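Local coordinates for protein geranyltranstransferase (Roseobacter denitrificans, PDB 4LLS) that probably condenses farnesyl diphosphate with isopentenyl diphosphate to give geranylgeranyl diphosphate, a precursor of carotenoids and diterpenes, with the help of divalent metal ions, at residues A[154-166]-A[203-217]. Residues are numbered along the deposited sequence; the frame is centred on the assembly and turned at random.
Sequences VRADLALSLARAS and ALIGWSAQAGARLAQ
L162 lays its CD1 over one face of the W207 indole, 3.9 Å from the centroid of the five-membered ring, a CH-pi contact, while at the edge L158 O lies in the ring plane and S161 OG is tilted from it. With CG anti to the backbone N (chi1 -171°), W207 enters as a knob among L158, S161, L162 and A165. Its NE1 donates to both edge oxygens, to S161 OG at 3.0 Å and to L158 O at 3.3 Å; neither bond is straight, and the carbonyl, approached in its plane on a lone pair, also takes the helical bond from L162 N. A phenylalanine here would probably leave both oxygens without this shared donor. The R214 guanidinium has S161 CB over one face and Q210 OE1 on the opposite one, offset toward the rim. A water bridges R214 NE to D157 OD2, which lie 4.0 Å apart, beyond a salt bridge. Farther along, L215 CD2 meets L158 CD1 at 3.7 Å. In this worked example of near-antiparallel helix pairing, the segment axes run at 160° and approach to 9.0 Å. Within the largely helical prenyl synthase fold, helix 81-102 touches both members, helix 125-144 packs on 154-166 and helix 65-76 on 203-217, whereas R164 forms a salt bridge with E141 of the second subunit.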
ATOM      1  N   VAL A 154      11.595   9.121  14.128  1.00 14.64           N
ATOM      2  CA  VAL A 154      10.892   7.886  14.519  1.00 13.99           C
ATOM      3  C   VAL A 154       9.828   7.581  13.471  1.00 14.80           C
ATOM      4  O   VAL A 154       9.767   6.434  12.989  1.00 14.55           O
ATOM      5  CB  VAL A 154      10.264   8.027  15.916  1.00 15.72           C
ATOM      6  CG1 VAL A 154       9.238   6.922  16.168  1.00 16.71           C
ATOM      7  CG2 VAL A 154      11.345   7.998  16.989  1.00 17.48           C
ATOM      8  N   ARG A 155       9.048   8.573  13.062  1.00 12.50           N
ATOM      9  CA  ARG A 155       7.967   8.317  12.080  1.00 14.02           C
ATOM     10  C   ARG A 155       8.530   7.843  10.744  1.00 14.00           C
ATOM     11  O   ARG A 155       8.024   6.904  10.124  1.00 13.90           O
ATOM     12  CB  ARG A 155       7.048   9.508  11.878  1.00 14.09           C
ATOM     13  CG  ARG A 155       6.405   9.936  13.182  1.00 14.90           C
ATOM     14  CD  ARG A 155       5.143  10.733  13.007  1.00 15.77           C
ATOM     15  NE  ARG A 155       5.278  11.874  12.115  1.00 15.89           N
ATOM     16  CZ  ARG A 155       5.913  13.001  12.434  1.00 17.11           C
ATOM     17  NH1 ARG A 155       6.395  13.214  13.671  1.00 19.40           N
ATOM     18  NH2 ARG A 155       5.918  13.990  11.570  1.00 16.76           N
ATOM     19  N   ALA A 156       9.546   8.511  10.252  1.00 12.33           N
ATOM     20  CA  ALA A 156      10.137   8.113   8.983  1.00 12.73           C
ATOM     21  C   ALA A 156      10.708   6.708   9.058  1.00 13.71           C
ATOM     22  O   ALA A 156      10.543   5.932   8.105  1.00 15.71           O
ATOM     23  CB  ALA A 156      11.240   9.088   8.624  1.00 15.43           C
ATOM     24  N   ASP A 157      11.327   6.349  10.185  1.00 15.01           N
ATOM     25  CA  ASP A 157      11.904   5.044  10.368  1.00 15.69           C
ATOM     26  C   ASP A 157      10.828   3.970  10.506  1.00 14.68           C
ATOM     27  O   ASP A 157      11.027   2.847  10.020  1.00 14.52           O
ATOM     28  CB  ASP A 157      12.824   4.995  11.567  1.00 21.45           C
ATOM     29  CG  ASP A 157      13.587   3.683  11.644  1.00 23.17           C
ATOM     30  OD1 ASP A 157      14.351   3.392  10.695  1.00 26.77           O
ATOM     31  OD2 ASP A 157      13.348   2.939  12.604  1.00 28.79           O
ATOM     32  N   LEU A 158       9.739   4.291  11.199  1.00 15.26           N
ATOM     33  CA  LEU A 158       8.579   3.368  11.275  1.00 12.94           C
ATOM     34  C   LEU A 158       8.079   3.070   9.870  1.00 12.42           C
ATOM     35  O   LEU A 158       7.749   1.915   9.555  1.00 12.86           O
ATOM     36  CB  LEU A 158       7.457   3.930  12.102  1.00 15.85           C
ATOM     37  CG  LEU A 158       7.681   3.934  13.627  1.00 17.57           C
ATOM     38  CD1 LEU A 158       6.584   4.779  14.243  1.00 22.96           C
ATOM     39  CD2 LEU A 158       7.758   2.556  14.225  1.00 23.03           C
ATOM     40  N   ALA A 159       7.946   4.093   9.045  1.00 11.29           N
ATOM     41  CA  ALA A 159       7.398   3.889   7.684  1.00 10.56           C
ATOM     42  C   ALA A 159       8.384   3.108   6.814  1.00 10.32           C
ATOM     43  O   ALA A 159       7.984   2.210   6.086  1.00 11.60           O
ATOM     44  CB  ALA A 159       7.067   5.199   7.010  1.00 12.46           C
ATOM     45  N   LEU A 160       9.680   3.439   6.861  1.00 10.27           N
ATOM     46  CA  LEU A 160      10.664   2.732   6.082  1.00 10.15           C
ATOM     47  C   LEU A 160      10.683   1.253   6.473  1.00 10.44           C
ATOM     48  O   LEU A 160      10.679   0.374   5.603  1.00 11.11           O
ATOM     49  CB  LEU A 160      12.054   3.381   6.240  1.00 10.26           C
ATOM     50  CG  LEU A 160      13.169   2.760   5.420  1.00 11.89           C
ATOM     51  CD1 LEU A 160      12.905   2.744   3.923  1.00 12.74           C
ATOM     52  CD2 LEU A 160      14.473   3.483   5.733  1.00 13.34           C
ATOM     53  N   SER A 161      10.783   0.964   7.769  1.00 11.05           N
ATOM     54  CA  SER A 161      10.742  -0.398   8.237  1.00 11.02           C
ATOM     55  C   SER A 161       9.441  -1.133   7.843  1.00 10.60           C
ATOM     56  O   SER A 161       9.468  -2.330   7.556  1.00 11.96           O
ATOM     57  CB  SER A 161      11.061  -0.472   9.754  1.00 12.06           C
ATOM     58  OG  SER A 161      10.108   0.184  10.518  1.00 12.82           O
ATOM     59  N   LEU A 162       8.316  -0.430   7.876  1.00 10.45           N
ATOM     60  CA  LEU A 162       7.024  -1.070   7.542  1.00 10.48           C
ATOM     61  C   LEU A 162       7.055  -1.451   6.057  1.00 11.14           C
ATOM     62  O   LEU A 162       6.594  -2.501   5.666  1.00 10.83           O
ATOM     63  CB  LEU A 162       5.885  -0.111   7.874  1.00 10.30           C
ATOM     64  CG  LEU A 162       4.498  -0.654   7.591  1.00 10.20           C
ATOM     65  CD1 LEU A 162       4.235  -1.909   8.405  1.00 13.39           C
ATOM     66  CD2 LEU A 162       3.430   0.409   7.822  1.00 13.19           C
ATOM     67  N   ALA A 163       7.605  -0.557   5.225  1.00  9.90           N
ATOM     68  CA  ALA A 163       7.678  -0.830   3.803  1.00 10.41           C
ATOM     69  C   ALA A 163       8.561  -2.006   3.530  1.00 11.48           C
ATOM     70  O   ALA A 163       8.208  -2.859   2.709  1.00 11.93           O
ATOM     71  CB  ALA A 163       8.171   0.380   3.023  1.00  9.97           C
ATOM     72  N   ARG A 164       9.691  -2.110   4.218  1.00 10.69           N
ATOM     73  CA  ARG A 164      10.552  -3.265   4.034  1.00 11.66           C
ATOM     74  C   ARG A 164       9.969  -4.587   4.548  1.00 12.41           C
ATOM     75  O   ARG A 164      10.165  -5.635   3.925  1.00 13.85           O
ATOM     76  CB  ARG A 164      11.957  -2.975   4.592  1.00 13.70           C
ATOM     77  CG  ARG A 164      12.582  -1.902   3.749  1.00 16.74           C
ATOM     78  CD  ARG A 164      13.962  -1.613   4.164  1.00 20.05           C
ATOM     79  NE  ARG A 164      14.593  -0.795   3.136  1.00 20.08           N
ATOM     80  CZ  ARG A 164      15.525   0.089   3.413  1.00 19.56           C
ATOM     81  NH1 ARG A 164      16.077   0.789   2.430  1.00 18.97           N
ATOM     82  NH2 ARG A 164      15.888   0.259   4.659  1.00 18.89           N
ATOM     83  N   ALA A 165       9.248  -4.533   5.659  1.00 11.20           N
ATOM     84  CA  ALA A 165       8.533  -5.712   6.152  1.00 11.00           C
ATOM     85  C   ALA A 165       7.438  -6.152   5.177  1.00 12.59           C
ATOM     86  O   ALA A 165       7.116  -7.327   5.104  1.00 12.38           O
ATOM     87  CB  ALA A 165       7.937  -5.436   7.514  1.00 11.78           C
ATOM     88  N   SER A 166       6.769  -5.183   4.549  1.00 11.10           N
ATOM     89  CA  SER A 166       5.507  -5.444   3.841  1.00 10.17           C
ATOM     90  C   SER A 166       5.691  -5.838   2.381  1.00 10.28           C
ATOM     91  O   SER A 166       4.766  -6.362   1.756  1.00 11.60           O
ATOM     92  CB  SER A 166       4.590  -4.226   3.951  1.00 11.39           C
ATOM     93  OG  SER A 166       4.240  -3.952   5.313  1.00 12.56           O
ATOM     94  N   ALA A 203       7.209 -11.294   9.097  1.00 13.13           N
ATOM     95  CA  ALA A 203       7.674  -9.929   8.916  1.00 13.13           C
ATOM     96  C   ALA A 203       6.772  -8.930   9.639  1.00 11.57           C
ATOM     97  O   ALA A 203       7.275  -8.018  10.311  1.00 12.82           O
ATOM     98  CB  ALA A 203       7.740  -9.590   7.424  1.00 13.59           C
ATOM     99  N   LEU A 204       5.462  -9.061   9.515  1.00 11.98           N
ATOM    100  CA  LEU A 204       4.594  -8.082  10.170  1.00 11.23           C
ATOM    101  C   LEU A 204       4.615  -8.304  11.654  1.00 11.94           C
ATOM    102  O   LEU A 204       4.430  -7.359  12.405  1.00 11.59           O
ATOM    103  CB  LEU A 204       3.143  -8.155   9.696  1.00 11.83           C
ATOM    104  CG  LEU A 204       2.852  -7.875   8.236  1.00 15.02           C
ATOM    105  CD1 LEU A 204       1.354  -7.666   8.057  1.00 14.88           C
ATOM    106  CD2 LEU A 204       3.690  -6.704   7.721  1.00 13.88           C
ATOM    107  N   ILE A 205       4.746  -9.540  12.123  1.00 10.82           N
ATOM    108  CA  ILE A 205       4.781  -9.779  13.595  1.00 11.92           C
ATOM    109  C   ILE A 205       6.080  -9.192  14.139  1.00 12.32           C
ATOM    110  O   ILE A 205       6.098  -8.562  15.214  1.00 12.04           O
ATOM    111  CB  ILE A 205       4.612 -11.294  13.904  1.00 13.18           C
ATOM    112  CG1 ILE A 205       3.176 -11.679  13.683  1.00 14.58           C
ATOM    113  CG2 ILE A 205       5.038 -11.582  15.336  1.00 13.39           C
ATOM    114  CD1 ILE A 205       2.891 -13.160  13.710  1.00 14.96           C
ATOM    115  N   GLY A 206       7.150  -9.312  13.395  1.00 11.07           N
ATOM    116  CA  GLY A 206       8.423  -8.675  13.751  1.00 12.12           C
ATOM    117  C   GLY A 206       8.343  -7.166  13.815  1.00 11.49           C
ATOM    118  O   GLY A 206       8.869  -6.537  14.743  1.00 12.51           O
ATOM    119  N   TRP A 207       7.677  -6.548  12.855  1.00 11.73           N
ATOM    120  CA  TRP A 207       7.494  -5.100  12.867  1.00 11.54           C
ATOM    121  C   TRP A 207       6.703  -4.702  14.098  1.00 10.99           C
ATOM    122  O   TRP A 207       7.040  -3.745  14.779  1.00 11.76           O
ATOM    123  CB  TRP A 207       6.800  -4.634  11.593  1.00 11.43           C
ATOM    124  CG  TRP A 207       6.775  -3.132  11.426  1.00 10.13           C
ATOM    125  CD1 TRP A 207       7.762  -2.363  10.854  1.00 11.09           C
ATOM    126  CD2 TRP A 207       5.833  -2.199  11.990  1.00  9.78           C
ATOM    127  NE1 TRP A 207       7.431  -1.039  10.925  1.00 11.17           N
ATOM    128  CE2 TRP A 207       6.297  -0.897  11.659  1.00 10.08           C
ATOM    129  CE3 TRP A 207       4.691  -2.318  12.770  1.00 10.20           C
ATOM    130  CZ2 TRP A 207       5.577   0.244  11.981  1.00 10.05           C
ATOM    131  CZ3 TRP A 207       3.986  -1.185  13.114  1.00 10.40           C
ATOM    132  CH2 TRP A 207       4.430   0.087  12.721  1.00 11.06           C
ATOM    133  N   SER A 208       5.653  -5.446  14.401  1.00 11.24           N
ATOM    134  CA  SER A 208       4.790  -5.123  15.524  1.00 11.36           C
ATOM    135  C   SER A 208       5.533  -5.175  16.851  1.00 11.71           C
ATOM    136  O   SER A 208       5.379  -4.278  17.699  1.00 12.34           O
ATOM    137  CB  SER A 208       3.628  -6.095  15.576  1.00 11.75           C
ATOM    138  OG  SER A 208       2.850  -6.072  14.400  1.00 13.26           O
ATOM    139  N   ALA A 209       6.331  -6.216  17.043  1.00 10.57           N
ATOM    140  CA  ALA A 209       7.047  -6.360  18.318  1.00 12.83           C
ATOM    141  C   ALA A 209       8.183  -5.367  18.443  1.00 12.86           C
ATOM    142  O   ALA A 209       8.469  -4.898  19.562  1.00 16.31           O
ATOM    143  CB  ALA A 209       7.537  -7.753  18.508  1.00 12.96           C
ATOM    144  N   GLN A 210       8.800  -4.989  17.341  1.00 11.48           N
ATOM    145  CA  GLN A 210       9.895  -4.043  17.406  1.00 12.85           C
ATOM    146  C   GLN A 210       9.376  -2.633  17.560  1.00 13.42           C
ATOM    147  O   GLN A 210      10.165  -1.744  17.877  1.00 12.19           O
ATOM    148  CB  GLN A 210      10.792  -4.138  16.177  1.00 12.24           C
ATOM    149  CG  GLN A 210      11.588  -5.419  16.156  1.00 14.76           C
ATOM    150  CD  GLN A 210      12.536  -5.497  14.983  1.00 19.75           C
ATOM    151  OE1 GLN A 210      13.601  -4.873  14.969  1.00 22.31           O
ATOM    152  NE2 GLN A 210      12.090  -6.142  13.941  1.00 18.84           N
ATOM    153  N   ALA A 211       8.095  -2.389  17.276  1.00 12.10           N
ATOM    154  CA  ALA A 211       7.562  -1.032  17.243  1.00 12.73           C
ATOM    155  C   ALA A 211       7.786  -0.254  18.526  1.00 14.03           C
ATOM    156  O   ALA A 211       8.158   0.902  18.484  1.00 13.06           O
ATOM    157  CB  ALA A 211       6.086  -1.023  16.883  1.00 12.81           C
ATOM    158  N   GLY A 212       7.577  -0.886  19.672  1.00 13.33           N
ATOM    159  CA  GLY A 212       7.728  -0.150  20.931  1.00 13.99           C
ATOM    160  C   GLY A 212       9.146   0.330  21.124  1.00 14.81           C
ATOM    161  O   GLY A 212       9.369   1.456  21.608  1.00 14.66           O
ATOM    162  N   ALA A 213      10.121  -0.495  20.752  1.00 14.20           N
ATOM    163  CA  ALA A 213      11.497  -0.092  20.856  1.00 13.36           C
ATOM    164  C   ALA A 213      11.781   1.017  19.845  1.00 15.72           C
ATOM    165  O   ALA A 213      12.453   2.008  20.184  1.00 15.71           O
ATOM    166  CB  ALA A 213      12.417  -1.278  20.665  1.00 15.17           C
ATOM    167  N   ARG A 214      11.322   0.861  18.609  1.00 13.96           N
ATOM    168  CA  ARG A 214      11.541   1.905  17.624  1.00 15.17           C
ATOM    169  C   ARG A 214      10.942   3.247  18.072  1.00 15.37           C
ATOM    170  O   ARG A 214      11.562   4.313  17.923  1.00 15.49           O
ATOM    171  CB  ARG A 214      11.000   1.459  16.271  1.00 14.83           C
ATOM    172  CG  ARG A 214      11.862   0.418  15.602  1.00 15.85           C
ATOM    173  CD  ARG A 214      11.363   0.097  14.207  1.00 16.67           C
ATOM    174  NE  ARG A 214      12.265  -0.812  13.494  1.00 19.46           N
ATOM    175  CZ  ARG A 214      11.925  -1.950  12.909  1.00 15.81           C
ATOM    176  NH1 ARG A 214      10.670  -2.369  12.900  1.00 16.03           N
ATOM    177  NH2 ARG A 214      12.852  -2.652  12.262  1.00 19.29           N
ATOM    178  N   LEU A 215       9.765   3.231  18.670  1.00 14.54           N
ATOM    179  CA  LEU A 215       9.098   4.434  19.145  1.00 13.16           C
ATOM    180  C   LEU A 215       9.942   5.133  20.221  1.00 15.49           C
ATOM    181  O   LEU A 215       9.897   6.352  20.331  1.00 17.91           O
ATOM    182  CB  LEU A 215       7.725   4.122  19.706  1.00 14.68           C
ATOM    183  CG  LEU A 215       6.688   3.758  18.620  1.00 13.63           C
ATOM    184  CD1 LEU A 215       5.453   3.122  19.217  1.00 15.51           C
ATOM    185  CD2 LEU A 215       6.277   5.010  17.882  1.00 15.81           C
ATOM    186  N   ALA A 216      10.715   4.350  20.952  1.00 15.98           N
ATOM    187  CA  ALA A 216      11.525   4.904  22.054  1.00 14.88           C
ATOM    188  C   ALA A 216      12.980   5.093  21.643  1.00 18.81           C
ATOM    189  O   ALA A 216      13.830   5.399  22.473  1.00 19.21           O
ATOM    190  CB  ALA A 216      11.422   3.998  23.279  1.00 15.93           C
ATOM    191  N   GLN A 217      13.289   4.883  20.366  1.00 18.57           N
ATOM    192  CA  GLN A 217      14.648   5.003  19.848  1.00 18.92           C
ATOM    193  C   GLN A 217      15.587   4.108  20.671  1.00 22.53           C
ATOM    194  O   GLN A 217      16.702   4.511  21.041  1.00 22.65           O
ATOM    195  CB  GLN A 217      15.092   6.492  19.878  1.00 25.02           C
ATOM    196  CG  GLN A 217      14.161   7.434  19.088  1.00 29.13           C
ATOM    197  CD  GLN A 217      14.380   8.921  19.388  1.00 28.28           C
ATOM    198  OE1 GLN A 217      13.569   9.582  20.046  1.00 32.95           O
ATOM    199  NE2 GLN A 217      15.494   9.424  18.939  1.00 28.35           N
TER
HETATM  200  O   HOH W   1      14.529   0.669  12.778  1.00 28.69           O